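Local coordinates for protein FACT complex subunit SPT16 (Ashbya gossypii, PDB 6A8M) that probably acts as a histone chaperone within the FACT complex, reorganizing nucleosomes during transcription, replication and DNA repair, this chain being the N-terminal region of SPT16 with its peptidase-like domain, at residues N396-F401 against A414-D419; N197-E202 against D220-E225. All blocks are in the same frame, centred on the assembly; numbering follows the deposited sequence.

Contact 1: residues N396-F401 against A414-D419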
loop_
_atom_site.group_PDB
_atom_site.type_symbol
_atom_site.label_atom_id
_atom_site.label_comp_id
_atom_site.label_asym_id
_atom_site.label_seq_id
_atom_site.Cartn_x
_atom_site.Cartn_y
_atom_site.Cartn_z
ATOM N N ASN A 396 -6.322 -5.733 0.159
ATOM C CA ASN A 396 -5.516 -6.939 -0.001
ATOM C C ASN A 396 -6.163 -8.003 0.880
ATOM O O ASN A 396 -6.055 -7.941 2.103
ATOM C CB ASN A 396 -4.083 -6.634 0.419
ATOM C CG ASN A 396 -3.204 -7.859 0.475
ATOM O OD1 ASN A 396 -3.513 -8.878 -0.132
ATOM N ND2 ASN A 396 -2.082 -7.744 1.184
ATOM N N ILE A 397 -6.889 -8.940 0.273
ATOM C CA ILE A 397 -7.492 -10.039 1.025
ATOM C C ILE A 397 -6.499 -11.187 0.942
ATOM O O ILE A 397 -6.346 -11.807 -0.117
ATOM C CB ILE A 397 -8.866 -10.429 0.455
ATOM C CG1 ILE A 397 -9.809 -9.224 0.441
ATOM C CG2 ILE A 397 -9.477 -11.586 1.234
ATOM C CD1 ILE A 397 -10.132 -8.689 1.848
ATOM N N SER A 398 -5.801 -11.449 2.054
ATOM C CA SER A 398 -4.674 -12.378 2.061
ATOM C C SER A 398 -4.873 -13.319 3.234
ATOM O O SER A 398 -4.974 -12.873 4.384
ATOM C CB SER A 398 -3.342 -11.629 2.197
ATOM O OG SER A 398 -2.277 -12.541 2.459
ATOM N N LEU A 399 -4.922 -14.610 2.959
ATOM C CA LEU A 399 -5.113 -15.547 4.049
ATOM C C LEU A 399 -4.165 -16.718 3.918
ATOM O O LEU A 399 -3.735 -17.087 2.831
ATOM C CB LEU A 399 -6.538 -16.054 4.151
ATOM C CG LEU A 399 -7.370 -16.253 2.898
ATOM C CD1 LEU A 399 -8.388 -17.332 3.127
ATOM C CD2 LEU A 399 -8.085 -14.969 2.590
ATOM N N GLY A 400 -3.845 -17.296 5.060
ATOM C CA GLY A 400 -2.818 -18.313 5.093
ATOM C C GLY A 400 -3.057 -19.262 6.238
ATOM O O GLY A 400 -3.721 -18.924 7.223
ATOM N N PHE A 401 -2.533 -20.477 6.069
ATOM C CA PHE A 401 -2.501 -21.488 7.118
ATOM C C PHE A 401 -1.062 -21.982 7.194
ATOM O O PHE A 401 -0.469 -22.305 6.160
ATOM C CB PHE A 401 -3.452 -22.643 6.811
ATOM C CG PHE A 401 -4.896 -22.232 6.720
ATOM C CD1 PHE A 401 -5.673 -22.163 7.856
ATOM C CD2 PHE A 401 -5.470 -21.898 5.496
ATOM C CE1 PHE A 401 -7.011 -21.769 7.785
ATOM C CE2 PHE A 401 -6.811 -21.504 5.420
ATOM C CZ PHE A 401 -7.574 -21.435 6.565
ATOM N N ALA A 414 2.026 -25.573 3.902
ATOM C CA ALA A 414 1.363 -24.337 4.278
ATOM C C ALA A 414 0.539 -23.939 3.072
ATOM O O ALA A 414 0.743 -24.453 1.967
ATOM C CB ALA A 414 2.355 -23.231 4.678
ATOM N N LEU A 415 -0.413 -23.051 3.296
ATOM C CA LEU A 415 -1.317 -22.620 2.239
ATOM C C LEU A 415 -1.462 -21.117 2.306
ATOM O O LEU A 415 -1.591 -20.550 3.393
ATOM C CB LEU A 415 -2.722 -23.255 2.373
ATOM C CG LEU A 415 -2.737 -24.786 2.360
ATOM C CD1 LEU A 415 -4.120 -25.313 2.749
ATOM C CD2 LEU A 415 -2.329 -25.317 0.983
ATOM N N GLN A 416 -1.507 -20.471 1.146
ATOM C CA GLN A 416 -1.696 -19.036 1.171
ATOM C C GLN A 416 -2.331 -18.580 -0.132
ATOM O O GLN A 416 -1.911 -18.990 -1.212
ATOM C CB GLN A 416 -0.364 -18.313 1.412
ATOM C CG GLN A 416 -0.513 -16.820 1.522
ATOM C CD GLN A 416 0.738 -16.178 2.049
ATOM O OE1 GLN A 416 1.829 -16.309 1.445
ATOM N NE2 GLN A 416 0.614 -15.516 3.190
ATOM N N LEU A 417 -3.323 -17.701 -0.021
ATOM C CA LEU A 417 -4.008 -17.170 -1.189
ATOM C C LEU A 417 -4.275 -15.698 -0.933
ATOM O O LEU A 417 -4.759 -15.354 0.145
ATOM C CB LEU A 417 -5.334 -17.913 -1.401
ATOM C CG LEU A 417 -6.126 -17.626 -2.666
ATOM C CD1 LEU A 417 -5.352 -18.139 -3.887
ATOM C CD2 LEU A 417 -7.505 -18.274 -2.576
ATOM N N ALA A 418 -3.984 -14.840 -1.914
ATOM C CA ALA A 418 -4.296 -13.420 -1.772
ATOM C C ALA A 418 -4.765 -12.853 -3.101
ATOM O O ALA A 418 -4.280 -13.241 -4.161
ATOM C CB ALA A 418 -3.080 -12.612 -1.249
ATOM N N ASP A 419 -5.709 -11.907 -3.030
ATOM C CA ASP A 419 -6.177 -11.191 -4.204
ATOM C C ASP A 419 -6.486 -9.755 -3.820
ATOM O O ASP A 419 -6.773 -9.450 -2.658
ATOM C CB ASP A 419 -7.424 -11.852 -4.822
ATOM C CG ASP A 419 -7.065 -13.063 -5.663
ATOM O OD1 ASP A 419 -6.489 -12.870 -6.747
ATOM O OD2 ASP A 419 -7.337 -14.200 -5.232
HETATM O O HOH W 1 -7.402 -14.123 -0.294
HETATM O O HOH W 2 -1.881 -14.621 4.221
#

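Contact 2: residues N197-E202 against D220-E225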
loop_
_atom_site.group_PDB
_atom_site.type_symbol
_atom_site.label_atom_id
_atom_site.label_comp_id
_atom_site.label_asym_id
_atom_site.label_seq_id
_atom_site.Cartn_x
_atom_site.Cartn_y
_atom_site.Cartn_z
ATOM N N ASN A 197 2.052 -14.932 -13.335
ATOM C CA ASN A 197 2.155 -15.873 -14.448
ATOM C C ASN A 197 3.610 -16.215 -14.750
ATOM O O ASN A 197 3.948 -17.385 -14.966
ATOM C CB ASN A 197 1.492 -15.321 -15.704
ATOM C CG ASN A 197 1.650 -16.277 -16.882
ATOM O OD1 ASN A 197 1.098 -17.373 -16.860
ATOM N ND2 ASN A 197 2.455 -15.896 -17.878
ATOM N N LEU A 198 4.477 -15.194 -14.811
ATOM C CA LEU A 198 5.894 -15.430 -15.078
ATOM C C LEU A 198 6.501 -16.273 -13.981
ATOM O O LEU A 198 7.320 -17.160 -14.244
ATOM C CB LEU A 198 6.659 -14.114 -15.156
ATOM C CG LEU A 198 6.593 -13.247 -16.394
ATOM C CD1 LEU A 198 7.423 -12.012 -16.117
ATOM C CD2 LEU A 198 7.118 -13.998 -17.620
ATOM N N LEU A 199 6.108 -15.989 -12.741
ATOM C CA LEU A 199 6.609 -16.738 -11.605
ATOM C C LEU A 199 6.226 -18.203 -11.719
ATOM O O LEU A 199 7.054 -19.089 -11.499
ATOM C CB LEU A 199 6.059 -16.145 -10.315
ATOM C CG LEU A 199 6.702 -16.651 -9.035
ATOM C CD1 LEU A 199 6.570 -15.552 -7.987
ATOM C CD2 LEU A 199 6.035 -17.937 -8.547
ATOM N N SER A 200 4.959 -18.476 -12.018
ATOM C CA SER A 200 4.541 -19.869 -12.129
ATOM C C SER A 200 5.356 -20.599 -13.195
ATOM O O SER A 200 5.830 -21.714 -12.966
ATOM C CB SER A 200 3.049 -19.957 -12.438
ATOM O OG SER A 200 2.677 -21.315 -12.670
ATOM N N ASP A 201 5.530 -19.984 -14.372
ATOM C CA ASP A 201 6.270 -20.640 -15.452
ATOM C C ASP A 201 7.697 -20.961 -15.036
ATOM O O ASP A 201 8.214 -22.041 -15.354
ATOM C CB ASP A 201 6.284 -19.765 -16.705
ATOM C CG ASP A 201 4.961 -19.757 -17.418
ATOM O OD1 ASP A 201 4.061 -20.524 -17.003
ATOM O OD2 ASP A 201 4.815 -18.982 -18.388
ATOM N N GLU A 202 8.357 -20.028 -14.343
ATOM C CA GLU A 202 9.729 -20.250 -13.890
ATOM C C GLU A 202 9.789 -21.318 -12.806
ATOM O O GLU A 202 10.702 -22.155 -12.791
ATOM C CB GLU A 202 10.329 -18.949 -13.370
ATOM C CG GLU A 202 10.828 -18.006 -14.439
ATOM C CD GLU A 202 12.225 -17.475 -14.130
ATOM O OE1 GLU A 202 12.950 -18.117 -13.328
ATOM O OE2 GLU A 202 12.598 -16.418 -14.693
ATOM N N ASP A 220 14.304 -13.783 -6.951
ATOM C CA ASP A 220 15.116 -12.700 -7.493
ATOM C C ASP A 220 15.072 -12.708 -9.014
ATOM O O ASP A 220 15.051 -11.646 -9.650
ATOM C CB ASP A 220 16.558 -12.829 -6.989
ATOM C CG ASP A 220 17.463 -11.727 -7.510
ATOM O OD1 ASP A 220 17.376 -10.608 -6.993
ATOM O OD2 ASP A 220 18.272 -11.986 -8.420
ATOM N N ASN A 221 15.077 -13.902 -9.623
ATOM C CA ASN A 221 14.994 -13.982 -11.079
ATOM C C ASN A 221 13.738 -13.284 -11.590
ATOM O O ASN A 221 13.790 -12.474 -12.526
ATOM C CB ASN A 221 14.996 -15.443 -11.522
ATOM C CG ASN A 221 16.338 -16.116 -11.321
ATOM O OD1 ASN A 221 17.326 -15.463 -10.996
ATOM N ND2 ASN A 221 16.381 -17.426 -11.532
ATOM N N VAL A 222 12.596 -13.608 -10.984
ATOM C CA VAL A 222 11.328 -12.974 -11.336
ATOM C C VAL A 222 11.393 -11.475 -11.094
ATOM O O VAL A 222 10.972 -10.677 -11.941
ATOM C CB VAL A 222 10.183 -13.612 -10.539
ATOM C CG1 VAL A 222 8.907 -12.813 -10.730
ATOM C CG2 VAL A 222 10.001 -15.060 -10.958
ATOM N N GLU A 223 11.914 -11.071 -9.924
ATOM C CA GLU A 223 11.982 -9.660 -9.557
ATOM C C GLU A 223 12.701 -8.830 -10.620
ATOM O O GLU A 223 12.280 -7.714 -10.941
ATOM C CB GLU A 223 12.654 -9.519 -8.175
ATOM C CG GLU A 223 12.698 -8.107 -7.632
ATOM C CD GLU A 223 13.072 -8.057 -6.154
ATOM O OE1 GLU A 223 13.142 -6.947 -5.573
ATOM O OE2 GLU A 223 13.312 -9.135 -5.577
ATOM N N ASN A 224 13.782 -9.351 -11.181
ATOM C CA ASN A 224 14.549 -8.583 -12.146
ATOM C C ASN A 224 13.872 -8.498 -13.506
ATOM O O ASN A 224 14.294 -7.691 -14.341
ATOM C CB ASN A 224 15.949 -9.190 -12.276
ATOM C CG ASN A 224 16.758 -9.039 -10.983
ATOM O OD1 ASN A 224 17.182 -10.022 -10.369
ATOM N ND2 ASN A 224 16.975 -7.803 -10.576
ATOM N N GLU A 225 12.821 -9.291 -13.734
ATOM C CA GLU A 225 12.106 -9.221 -15.004
ATOM C C GLU A 225 11.449 -7.862 -15.224
ATOM O O GLU A 225 11.238 -7.473 -16.378
ATOM C CB GLU A 225 11.050 -10.330 -15.065
ATOM C CG GLU A 225 11.632 -11.735 -15.062
ATOM C CD GLU A 225 12.123 -12.149 -16.426
ATOM O OE1 GLU A 225 11.416 -11.863 -17.411
ATOM O OE2 GLU A 225 13.216 -12.752 -16.516
#

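Contact 1: residues N396-F401 against A414-D419
Phe401 and Leu415 form one hydrogen-bonded pair of an antiparallel beta hairpin, strands 394-405 and 412-424, in the M24 peptidase-like domain. Their backbones are tied both ways, with Phe401 N 2.8 Å from Leu415 O. The two side chains lie on the same face of the sheet. The phenyl ring turns its edge to Leu415, whose CB sits near the ring plane, 4.4 Å from Phe401 CD2. Beyond the hairpin the ring meets that of Phe361.

Leu399 faces Leu417 in the next hydrogen-bonded pair. The bond from Leu399 N to Leu417 O is nearly straight (173° at the hydrogen). The Leu399 side chain leans over this oxygen, with CG 3.9 Å from Leu417 O, and packs on Leu321 and Leu324 of helix 312-332. Farther along, Asp419 exchanges backbone bonds with Ile397. The Asp419 carboxylate makes salt bridges to Arg304 and Lys436 and hydrogen bonds to Thr432 and Gln325, which probably offset the cost of burying the charge.

The other face carries Ser398, Ala418 and Gln416. Ser398 CB rests against Ala418 CB at 3.6 Å. Gln416 stretches out from the sheet, its CG opposite the backbone N (chi1 -177°), and reaches a water that accepts from Gln416 NE2 at 2.8 Å and also hydrogen-bonds Ser398 OG.

Contact 2: residues N197-E202 against D220-E225
Val222 presses one methyl, CG2, against the backbone and side chain of Leu199, where helix 179-208 packs beside helix 215-224. This is the tight part of the contact. Val222 CG2 lies 3.8 Å from Leu199 CA. The same Val222 CG2 is 4.1 Å from Leu199 CG. The valine holds CG1 anti to its backbone N (chi1 171°), which puts CG2 beside that nitrogen and against the leucine. The two side chains cross at about a right angle. Both residues are buried, and Leu199 also packs on Phe306 of strand 298-308.

Outward from this pair the contact loosens. Leu198, partly exposed, brings CD1 to 4.1 Å from Glu225 CB, so it meets the aliphatic root of the glutamate. Glu202 bends at chi2 and lays its carboxylate across Asn221, with OE1 3.8 Å from Asn221 CB. The carboxylate and amide planes are 43° apart. Glu225 comes to the same carboxylate from the opposite direction, with Glu225 OE2 4.1 Å from Glu202 OE2 and the two planes 77° apart. With an alanine in place of Glu202, the carboxylate that covers Asn221 CB is gone, and a gap would probably open beside Asn221.

The cohesion comes mainly from Val222 on Leu199, with Leu198 on Glu225 CB adding to it. The two nearby carboxylates probably repel each other, and since both residues are partly exposed, solvent is likely to soften that.

In the fold
Both contacts belong to the M24 peptidase-like part of the chain, but they hold different elements. Contact 1 joins neighbouring strands inside an antiparallel sheet and is almost wholly buried. Contact 2 joins two helices at a partly exposed place and covers less surface, 278 Å² against 442 Å². Their centres are 19 Å apart and they do not touch. Strand 298-308 lies next to both: Ser303 and Thr305 bond to the hairpin, and Phe306 packs on helix 179-208. The chemistry follows the place in the fold. Contact 1 is held by regular backbone hydrogen bonds, and its buried acid, Asp419, is met by residues outside the hairpin, whereas van der Waals packing and facing acids mark the helix pair.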